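Local coordinates for protein 2-oxoglutarate carboxylase small subunit (Hydrogenobacter thermophilus, PDB 7KCT) that is the biotin-carboxylase-type subunit of a carboxylase, with an ATP-grasp domain, and binds ADP, bicarbonate and magnesium, at residues A[399-404]-A[408-413]; A[69-74]-A[96-101]; A[27-32]-A[315-320]. One frame throughout, in Å; residues are numbered along the deposited sequence.

Contact 1 of 3, residues A[399-404]-A[408-413]; sequences VWAPLW and VDRMRS
Val399 lies against Arg410 and Met411, at the end of strand 393-401 where the chain is about to turn back as helix 404-417. Its CB sits 3.8 Å from CG of Arg410, while CG2 reaches CB of Met411 at 3.9 Å; CG1 touches CG of Arg410 and CA of Met411. CB of Trp400 points away from the helix, and NE1 of its indole is bonded to the carbonyl of Asn339, but its own carbonyl faces the helix. That oxygen receives NH1 of Arg410 at 2.9 Å. The donor lies in the carbonyl plane, and the oxygen in turn lies almost in the guanidinium plane, so the guanidinium meets the oxygen at its edge; the bond is fairly straight, 159°. A bend at chi3 (-73°) brings the guanidinium round to this carbonyl. Ala401 adds its methyl, CB 3.7 Å from the same NH1. Past the turn, Trp404 opens the helix: its carbonyl accepts from Val408 N at 3.0 Å, a regular helical bond, and CG2 of Val408 rests on one face of the indole, 3.9 Å from the centroid of the six-membered ring, a CH-pi contact. Phe439 meets the same indole, and NE1 bonds to the carbonyl of Arg440. The strand, the turn and the following helix belong to the biotin carboxylase C-terminal domain. One NH1 bond from Arg410 thus fastens the helix to its preceding strand, while NH2 forms a salt bridge with Glu32 of the second subunit, so a single buried guanidinium serves both the domain's own packing and the dimer interface.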
loop_
_atom_site.group_PDB
_atom_site.type_symbol
_atom_site.label_atom_id
_atom_site.label_comp_id
_atom_site.label_asym_id
_atom_site.label_seq_id
_atom_site.Cartn_x
_atom_site.Cartn_y
_atom_site.Cartn_z
ATOM N N VAL A 399 6.536 4.786 -1.871
ATOM C CA VAL A 399 5.396 5.664 -2.035
ATOM C C VAL A 399 5.244 6.033 -3.497
ATOM O O VAL A 399 6.166 5.889 -4.308
ATOM C CB VAL A 399 5.429 6.960 -1.178
ATOM C CG1 VAL A 399 5.687 6.614 0.276
ATOM C CG2 VAL A 399 6.443 8.032 -1.714
ATOM N N TRP A 400 4.040 6.479 -3.826
ATOM C CA TRP A 400 3.711 6.947 -5.173
ATOM C C TRP A 400 2.893 8.228 -5.060
ATOM O O TRP A 400 2.072 8.359 -4.150
ATOM C CB TRP A 400 2.908 5.886 -5.999
ATOM C CG TRP A 400 2.490 6.440 -7.390
ATOM C CD1 TRP A 400 3.190 6.343 -8.548
ATOM C CD2 TRP A 400 1.306 7.173 -7.706
ATOM N NE1 TRP A 400 2.510 6.971 -9.585
ATOM C CE2 TRP A 400 1.357 7.505 -9.075
ATOM C CE3 TRP A 400 0.192 7.562 -6.968
ATOM C CZ2 TRP A 400 0.356 8.239 -9.699
ATOM C CZ3 TRP A 400 -0.782 8.283 -7.578
ATOM C CH2 TRP A 400 -0.702 8.611 -8.937
ATOM N N ALA A 401 3.102 9.170 -5.985
ATOM C CA ALA A 401 2.227 10.335 -6.093
ATOM C C ALA A 401 2.241 10.834 -7.531
ATOM O O ALA A 401 3.147 10.503 -8.298
ATOM C CB ALA A 401 2.673 11.466 -5.168
ATOM N N PRO A 402 1.282 11.697 -7.909
ATOM C CA PRO A 402 1.300 12.222 -9.298
ATOM C C PRO A 402 2.442 13.197 -9.536
ATOM O O PRO A 402 2.961 13.271 -10.657
ATOM C CB PRO A 402 -0.073 12.906 -9.463
ATOM C CG PRO A 402 -0.915 12.407 -8.249
ATOM C CD PRO A 402 0.120 12.188 -7.155
ATOM N N LEU A 403 2.877 13.919 -8.512
ATOM C CA LEU A 403 3.909 14.934 -8.640
ATOM C C LEU A 403 5.069 14.612 -7.706
ATOM O O LEU A 403 4.870 14.028 -6.636
ATOM C CB LEU A 403 3.377 16.332 -8.283
ATOM C CG LEU A 403 2.093 16.777 -8.981
ATOM C CD1 LEU A 403 1.543 18.055 -8.371
ATOM C CD2 LEU A 403 2.342 16.955 -10.491
ATOM N N TRP A 404 6.261 15.078 -8.085
ATOM C CA TRP A 404 7.487 14.814 -7.322
ATOM C C TRP A 404 7.393 15.328 -5.877
ATOM O O TRP A 404 7.769 14.620 -4.923
ATOM C CB TRP A 404 8.687 15.468 -8.043
ATOM C CG TRP A 404 9.905 15.520 -7.207
ATOM C CD1 TRP A 404 10.500 16.639 -6.686
ATOM C CD2 TRP A 404 10.704 14.415 -6.790
ATOM N NE1 TRP A 404 11.593 16.287 -5.928
ATOM C CE2 TRP A 404 11.757 14.930 -5.999
ATOM C CE3 TRP A 404 10.624 13.036 -6.994
ATOM C CZ2 TRP A 404 12.696 14.111 -5.387
ATOM C CZ3 TRP A 404 11.559 12.239 -6.415
ATOM C CH2 TRP A 404 12.574 12.777 -5.600
ATOM N N VAL A 408 7.675 13.278 -2.246
ATOM C CA VAL A 408 8.587 13.576 -1.146
ATOM C C VAL A 408 7.819 13.774 0.164
ATOM O O VAL A 408 8.203 13.231 1.216
ATOM C CB VAL A 408 9.437 14.812 -1.490
ATOM C CG1 VAL A 408 10.331 15.168 -0.314
ATOM C CG2 VAL A 408 10.286 14.568 -2.731
ATOM N N ASP A 409 6.752 14.585 0.121
ATOM C CA ASP A 409 5.941 14.859 1.310
ATOM C C ASP A 409 5.302 13.577 1.829
ATOM O O ASP A 409 5.326 13.294 3.037
ATOM C CB ASP A 409 4.843 15.883 0.989
ATOM C CG ASP A 409 5.377 17.265 0.568
ATOM O OD1 ASP A 409 6.477 17.685 0.993
ATOM O OD2 ASP A 409 4.660 17.959 -0.169
ATOM N N ARG A 410 4.829 12.734 0.909
ATOM C CA ARG A 410 4.207 11.481 1.307
ATOM C C ARG A 410 5.220 10.551 1.958
ATOM O O ARG A 410 4.901 9.873 2.939
ATOM C CB ARG A 410 3.568 10.813 0.084
ATOM C CG ARG A 410 2.983 9.434 0.346
ATOM C CD ARG A 410 1.981 9.148 -0.796
ATOM N NE ARG A 410 0.805 9.981 -0.573
ATOM C CZ ARG A 410 -0.054 10.384 -1.501
ATOM N NH1 ARG A 410 0.133 10.088 -2.779
ATOM N NH2 ARG A 410 -1.086 11.124 -1.139
ATOM N N MET A 411 6.456 10.506 1.442
ATOM C CA MET A 411 7.484 9.654 2.041
ATOM C C MET A 411 7.950 10.186 3.400
ATOM O O MET A 411 8.145 9.409 4.345
ATOM C CB MET A 411 8.684 9.523 1.082
ATOM C CG MET A 411 9.858 8.762 1.665
ATOM S SD MET A 411 9.568 6.988 1.992
ATOM C CE MET A 411 9.634 6.338 0.341
ATOM N N ARG A 412 8.237 11.482 3.494
ATOM C CA ARG A 412 8.545 12.073 4.797
ATOM C C ARG A 412 7.488 11.691 5.849
ATOM O O ARG A 412 7.815 11.305 6.965
ATOM C CB ARG A 412 8.606 13.586 4.670
ATOM C CG ARG A 412 9.047 14.344 5.957
ATOM C CD ARG A 412 8.671 15.840 5.943
ATOM N NE ARG A 412 7.214 16.080 5.812
ATOM C CZ ARG A 412 6.633 16.660 4.760
ATOM N NH1 ARG A 412 7.360 17.062 3.730
ATOM N NH2 ARG A 412 5.315 16.864 4.725
ATOM N N SER A 413 6.215 11.812 5.504
ATOM C CA SER A 413 5.131 11.562 6.451
ATOM C C SER A 413 4.995 10.088 6.811
ATOM O O SER A 413 4.593 9.756 7.930
ATOM C CB SER A 413 3.801 12.054 5.878
ATOM O OG SER A 413 3.831 13.444 5.731
#

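Contact 2 of 3, residues A[69-74]-A[96-101]; sequences LNAERI and NEHFAR
Two helix starts meet here in the N-terminal, Rossmann-like domain of the biotin carboxylase fold: helix 71-81 and helix 97-105 touch through their first turns, and each is N-capped by an asparagine. The centre of the contact is Ala71 against Phe99, whose CA atoms are 5.3 Å apart. The methyl CB of Ala71 comes to 3.7 Å from CD1 of Phe99, approaching the ring obliquely. One turn further on, Ile74 offers its branch methyl CG2 to the far end of the same ring, 3.9 Å from CZ. With CG anti to the backbone N (chi1 -177°), the Phe99 ring reaches across to helix 71-81, and the side chains of Ile74 and Phe99 cross at about a right angle. His98 adds a looser touch at the exposed border, its ND1 4.4 Å from CB of Ala71. No hydrogen bond joins the two segments; the polar contacts lie within each segment, at the two caps. OD1 of Asn96 takes the N-H of Phe99 at 3.0 Å, in the carbonyl plane on a lone pair, and so helps fix the backbone that carries the ring. OD1 of Asn70 caps Arg73 N at the same distance, but there the donor stands above the amide plane, 39° out of it. Phe99 also packs on Leu93 and Ile74 on Ala17, in the loop after strand 13-16. Helix 97-105 in turn lays Ala100 on Trp115 and Ile118 of helix 115-120, so it lies between that helix and helix 71-81, beside the parallel sheet of the domain.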
loop_
_atom_site.group_PDB
_atom_site.type_symbol
_atom_site.label_atom_id
_atom_site.label_comp_id
_atom_site.label_asym_id
_atom_site.label_seq_id
_atom_site.Cartn_x
_atom_site.Cartn_y
_atom_site.Cartn_z
ATOM N N LEU A 69 23.379 -20.992 -0.026
ATOM C CA LEU A 69 24.441 -20.999 -1.043
ATOM C C LEU A 69 24.808 -22.395 -1.537
ATOM O O LEU A 69 25.573 -22.517 -2.491
ATOM C CB LEU A 69 25.707 -20.308 -0.501
ATOM C CG LEU A 69 25.593 -18.800 -0.254
ATOM C CD1 LEU A 69 26.931 -18.251 0.388
ATOM C CD2 LEU A 69 25.255 -18.045 -1.546
ATOM N N ASN A 70 24.272 -23.449 -0.945
ATOM C CA ASN A 70 24.582 -24.812 -1.369
ATOM C C ASN A 70 23.642 -25.208 -2.501
ATOM O O ASN A 70 22.531 -25.683 -2.266
ATOM C CB ASN A 70 24.480 -25.763 -0.191
ATOM C CG ASN A 70 25.041 -27.151 -0.500
ATOM O OD1 ASN A 70 24.707 -27.755 -1.514
ATOM N ND2 ASN A 70 25.874 -27.663 0.394
ATOM N N ALA A 71 24.122 -25.035 -3.735
ATOM C CA ALA A 71 23.304 -25.277 -4.916
ATOM C C ALA A 71 22.817 -26.727 -5.005
ATOM O O ALA A 71 21.651 -26.962 -5.341
ATOM C CB ALA A 71 24.095 -24.876 -6.153
ATOM N N GLU A 72 23.668 -27.709 -4.688
ATOM C CA GLU A 72 23.265 -29.109 -4.821
ATOM C C GLU A 72 22.115 -29.460 -3.869
ATOM O O GLU A 72 21.171 -30.166 -4.261
ATOM C CB GLU A 72 24.462 -30.036 -4.586
ATOM N N ARG A 73 22.201 -29.013 -2.608
ATOM C CA ARG A 73 21.180 -29.357 -1.633
ATOM C C ARG A 73 19.833 -28.719 -1.967
ATOM O O ARG A 73 18.790 -29.358 -1.784
ATOM C CB ARG A 73 21.628 -28.961 -0.228
ATOM C CG ARG A 73 20.793 -29.636 0.827
ATOM C CD ARG A 73 20.982 -29.035 2.229
ATOM N NE ARG A 73 22.285 -29.354 2.819
ATOM C CZ ARG A 73 23.268 -28.472 2.990
ATOM N NH1 ARG A 73 23.091 -27.213 2.622
ATOM N NH2 ARG A 73 24.420 -28.839 3.546
ATOM N N ILE A 74 19.832 -27.488 -2.490
ATOM C CA ILE A 74 18.582 -26.793 -2.818
ATOM C C ILE A 74 17.895 -27.435 -4.017
ATOM O O ILE A 74 16.674 -27.618 -4.030
ATOM C CB ILE A 74 18.896 -25.310 -3.071
ATOM C CG1 ILE A 74 19.348 -24.676 -1.762
ATOM C CG2 ILE A 74 17.697 -24.552 -3.584
ATOM C CD1 ILE A 74 19.916 -23.255 -1.881
ATOM N N ASN A 96 24.380 -16.900 -10.002
ATOM C CA ASN A 96 25.327 -18.005 -9.927
ATOM C C ASN A 96 25.018 -18.950 -11.100
ATOM O O ASN A 96 23.982 -19.642 -11.116
ATOM C CB ASN A 96 25.229 -18.712 -8.569
ATOM C CG ASN A 96 26.361 -19.736 -8.339
ATOM O OD1 ASN A 96 26.296 -20.871 -8.822
ATOM N ND2 ASN A 96 27.380 -19.345 -7.557
ATOM N N GLU A 97 25.893 -18.927 -12.111
ATOM C CA GLU A 97 25.656 -19.693 -13.328
ATOM C C GLU A 97 25.595 -21.176 -13.041
ATOM O O GLU A 97 24.835 -21.898 -13.686
ATOM C CB GLU A 97 26.750 -19.409 -14.375
ATOM C CG GLU A 97 28.162 -19.701 -13.902
ATOM N N HIS A 98 26.356 -21.642 -12.069
ATOM C CA HIS A 98 26.343 -23.061 -11.747
ATOM C C HIS A 98 25.007 -23.520 -11.151
ATOM O O HIS A 98 24.515 -24.613 -11.486
ATOM C CB HIS A 98 27.449 -23.373 -10.778
ATOM C CG HIS A 98 27.450 -24.797 -10.354
ATOM N ND1 HIS A 98 27.361 -25.184 -9.034
ATOM C CD2 HIS A 98 27.497 -25.938 -11.083
ATOM C CE1 HIS A 98 27.363 -26.505 -8.966
ATOM N NE2 HIS A 98 27.445 -26.987 -10.193
ATOM N N PHE A 99 24.426 -22.720 -10.244
ATOM C CA PHE A 99 23.082 -23.015 -9.742
ATOM C C PHE A 99 22.077 -23.049 -10.888
ATOM O O PHE A 99 21.296 -24.001 -11.017
ATOM C CB PHE A 99 22.698 -21.986 -8.673
ATOM C CG PHE A 99 21.336 -22.223 -8.005
ATOM C CD1 PHE A 99 20.993 -23.455 -7.464
ATOM C CD2 PHE A 99 20.430 -21.173 -7.873
ATOM C CE1 PHE A 99 19.753 -23.648 -6.836
ATOM C CE2 PHE A 99 19.202 -21.356 -7.234
ATOM C CZ PHE A 99 18.869 -22.615 -6.723
ATOM N N ALA A 100 22.100 -22.037 -11.760
ATOM C CA ALA A 100 21.106 -21.941 -12.836
ATOM C C ALA A 100 21.201 -23.122 -13.816
ATOM O O ALA A 100 20.176 -23.631 -14.316
ATOM C CB ALA A 100 21.304 -20.613 -13.571
ATOM N N ARG A 101 22.425 -23.576 -14.070
ATOM C CA ARG A 101 22.716 -24.707 -14.945
ATOM C C ARG A 101 22.424 -26.052 -14.269
ATOM O O ARG A 101 21.995 -26.986 -14.937
ATOM C CB ARG A 101 24.185 -24.674 -15.407
ATOM C CG ARG A 101 24.430 -25.779 -16.478
ATOM C CD ARG A 101 25.740 -25.621 -17.195
ATOM N NE ARG A 101 26.816 -26.353 -16.540
ATOM C CZ ARG A 101 27.038 -27.663 -16.702
ATOM N NH1 ARG A 101 26.250 -28.391 -17.493
ATOM N NH2 ARG A 101 28.048 -28.258 -16.075
#

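Contact 3 of 3, residues A[27-32]-A[315-320]; sequences IRACKE and DIVKWQ
Glu32 and Lys318 join two helices from different parts of the chain, their side chains crossing at about a right angle. NZ of Lys318 donates to OE1 of Glu32 at 3.0 Å, a hydrogen bond within a salt bridge. The lysine meets the carboxylate oxygen on its anti side, 19° out of the carboxylate plane. Lys318 leaves its helix with CG anti to the backbone N (chi1 -165°), and a bend at chi3 brings the ammonium over towards helix 20-32, where NZ also lies 3.7 Å from CB of Glu32. Glu32 has CG anti to its carbonyl carbon and extends straight from there, which carries OE1 out to NZ and CE of Lys318 (CE to OE1 3.4 Å). The apolar part lies about one helical turn back. Ala29 points its methyl at helix 316-324, and CB meets CG1 of Val317 at 4.0 Å; the small side chain lets the CA atoms of Ala29 and Lys318 come within 5.4 Å. The axes of the two short helical segments approach to 9.3 Å, with their N-to-C directions 64° apart. Asp315 caps the second helix, its OD1 accepting from Lys318 N at 3.0 Å from above the carboxylate plane, and the same oxygen forms a salt bridge with Arg25. This packing sets the N-terminal domain against the ATP-grasp part of the chain. OE1 of Glu32 and OD2 of Asp315 lie 4.5 Å apart, which probably costs some repulsion, offset by the cations around them. Such a buried cluster, with Lys318 and Arg410 of the second subunit both at OE1 of Glu32 and Arg25 at OD1 of Asp315, probably keeps both carboxylates ionised and couples the domain packing to the dimer interface.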
loop_
_atom_site.group_PDB
_atom_site.type_symbol
_atom_site.label_atom_id
_atom_site.label_comp_id
_atom_site.label_asym_id
_atom_site.label_seq_id
_atom_site.Cartn_x
_atom_site.Cartn_y
_atom_site.Cartn_z
ATOM N N ILE A 27 6.728 -15.208 -2.530
ATOM C CA ILE A 27 5.649 -16.052 -2.024
ATOM C C ILE A 27 4.298 -15.435 -2.310
ATOM O O ILE A 27 3.354 -16.134 -2.691
ATOM C CB ILE A 27 5.801 -16.363 -0.523
ATOM C CG1 ILE A 27 6.962 -17.300 -0.338
ATOM C CG2 ILE A 27 4.484 -16.993 0.017
ATOM C CD1 ILE A 27 7.483 -17.408 1.040
ATOM N N ARG A 28 4.172 -14.128 -2.137
ATOM C CA ARG A 28 2.897 -13.470 -2.396
ATOM C C ARG A 28 2.482 -13.575 -3.864
ATOM O O ARG A 28 1.298 -13.769 -4.168
ATOM C CB ARG A 28 2.957 -11.987 -2.003
ATOM C CG ARG A 28 1.660 -11.249 -2.342
ATOM C CD ARG A 28 1.402 -9.910 -1.615
ATOM N NE ARG A 28 1.685 -9.997 -0.191
ATOM C CZ ARG A 28 0.971 -10.688 0.691
ATOM N NH1 ARG A 28 -0.098 -11.351 0.302
ATOM N NH2 ARG A 28 1.349 -10.738 1.962
ATOM N N ALA A 29 3.432 -13.361 -4.777
ATOM C CA ALA A 29 3.160 -13.488 -6.208
ATOM C C ALA A 29 2.693 -14.890 -6.551
ATOM O O ALA A 29 1.778 -15.058 -7.366
ATOM C CB ALA A 29 4.405 -13.118 -7.023
ATOM N N CYS A 30 3.322 -15.910 -5.941
ATOM C CA CYS A 30 2.927 -17.298 -6.149
ATOM C C CYS A 30 1.516 -17.579 -5.632
ATOM O O CYS A 30 0.742 -18.285 -6.286
ATOM C CB CYS A 30 3.920 -18.247 -5.470
ATOM S SG CYS A 30 5.557 -18.359 -6.232
ATOM N N LYS A 31 1.170 -17.060 -4.460
ATOM C CA LYS A 31 -0.160 -17.310 -3.919
ATOM C C LYS A 31 -1.230 -16.690 -4.807
ATOM O O LYS A 31 -2.260 -17.319 -5.082
ATOM C CB LYS A 31 -0.268 -16.750 -2.511
ATOM C CG LYS A 31 0.456 -17.584 -1.448
ATOM C CD LYS A 31 0.439 -16.811 -0.087
ATOM C CE LYS A 31 -0.906 -16.931 0.606
ATOM N NZ LYS A 31 -1.174 -18.306 1.209
ATOM N N GLU A 32 -0.973 -15.477 -5.307
ATOM C CA GLU A 32 -1.951 -14.834 -6.182
ATOM C C GLU A 32 -2.134 -15.628 -7.475
ATOM O O GLU A 32 -3.240 -15.685 -8.007
ATOM C CB GLU A 32 -1.553 -13.385 -6.483
ATOM C CG GLU A 32 -1.684 -12.436 -5.263
ATOM C CD GLU A 32 -1.162 -11.005 -5.534
ATOM O OE1 GLU A 32 -0.721 -10.777 -6.684
ATOM O OE2 GLU A 32 -1.186 -10.118 -4.618
ATOM N N ASP A 315 3.609 -5.747 -12.788
ATOM C CA ASP A 315 4.075 -6.596 -11.676
ATOM C C ASP A 315 5.251 -7.448 -12.155
ATOM O O ASP A 315 5.067 -8.475 -12.815
ATOM C CB ASP A 315 2.922 -7.455 -11.185
ATOM C CG ASP A 315 3.280 -8.276 -9.990
ATOM O OD1 ASP A 315 4.486 -8.629 -9.830
ATOM O OD2 ASP A 315 2.335 -8.613 -9.243
ATOM N N ILE A 316 6.477 -6.999 -11.871
ATOM C CA ILE A 316 7.662 -7.624 -12.463
ATOM C C ILE A 316 7.892 -9.053 -11.953
ATOM O O ILE A 316 8.287 -9.948 -12.718
ATOM C CB ILE A 316 8.886 -6.737 -12.206
ATOM C CG1 ILE A 316 8.759 -5.387 -12.905
ATOM C CG2 ILE A 316 10.121 -7.508 -12.608
ATOM C CD1 ILE A 316 9.751 -4.333 -12.277
ATOM N N VAL A 317 7.722 -9.289 -10.655
ATOM C CA VAL A 317 7.957 -10.631 -10.119
ATOM C C VAL A 317 6.928 -11.628 -10.666
ATOM O O VAL A 317 7.270 -12.765 -11.004
ATOM C CB VAL A 317 7.948 -10.595 -8.581
ATOM C CG1 VAL A 317 8.102 -11.976 -7.988
ATOM C CG2 VAL A 317 9.085 -9.736 -8.074
ATOM N N LYS A 318 5.643 -11.261 -10.664
ATOM C CA LYS A 318 4.651 -12.155 -11.244
ATOM C C LYS A 318 5.006 -12.467 -12.699
ATOM O O LYS A 318 4.877 -13.617 -13.141
ATOM C CB LYS A 318 3.254 -11.545 -11.120
ATOM C CG LYS A 318 2.143 -12.550 -11.363
ATOM C CD LYS A 318 0.740 -11.986 -11.172
ATOM C CE LYS A 318 0.400 -11.741 -9.729
ATOM N NZ LYS A 318 -1.073 -11.464 -9.569
ATOM N N TRP A 319 5.467 -11.453 -13.460
ATOM C CA TRP A 319 5.861 -11.690 -14.851
ATOM C C TRP A 319 7.080 -12.597 -14.935
ATOM O O TRP A 319 7.145 -13.460 -15.822
ATOM C CB TRP A 319 6.105 -10.348 -15.608
ATOM C CG TRP A 319 4.809 -9.891 -16.174
ATOM C CD1 TRP A 319 4.060 -8.817 -15.774
ATOM C CD2 TRP A 319 4.045 -10.547 -17.207
ATOM N NE1 TRP A 319 2.880 -8.788 -16.465
ATOM C CE2 TRP A 319 2.862 -9.810 -17.379
ATOM C CE3 TRP A 319 4.274 -11.663 -18.029
ATOM C CZ2 TRP A 319 1.885 -10.165 -18.325
ATOM C CZ3 TRP A 319 3.317 -12.004 -18.971
ATOM C CH2 TRP A 319 2.135 -11.263 -19.108
ATOM N N GLN A 320 8.062 -12.439 -14.040
ATOM C CA GLN A 320 9.150 -13.403 -14.015
ATOM C C GLN A 320 8.591 -14.822 -14.025
ATOM O O GLN A 320 9.047 -15.685 -14.773
ATOM C CB GLN A 320 10.039 -13.193 -12.785
ATOM C CG GLN A 320 11.170 -12.159 -12.896
ATOM C CD GLN A 320 11.968 -12.096 -11.618
ATOM O OE1 GLN A 320 11.419 -11.824 -10.531
ATOM N NE2 GLN A 320 13.235 -12.448 -11.707
#

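In the fold
From the N terminus, helix 20-32 gives the first half of contact 3, whose partner on helix 316-324 arrives 283 residues later. Within that long excursion comes contact 2, closing a short loop that runs through strand 85-87. Contact 1 follows in series and closes the short turn from strand 393-401 into helix 404-417. Contacts 2 and 1 each lie within one domain, with centres about 40 Å apart on opposite sides of the chain's centre, while contact 3 ties the N-terminal domain to the ATP-grasp part. Contacts 1 and 3 do not touch within one chain, yet they meet across the dimer, where Arg410 of one subunit pairs with Glu32 of the other.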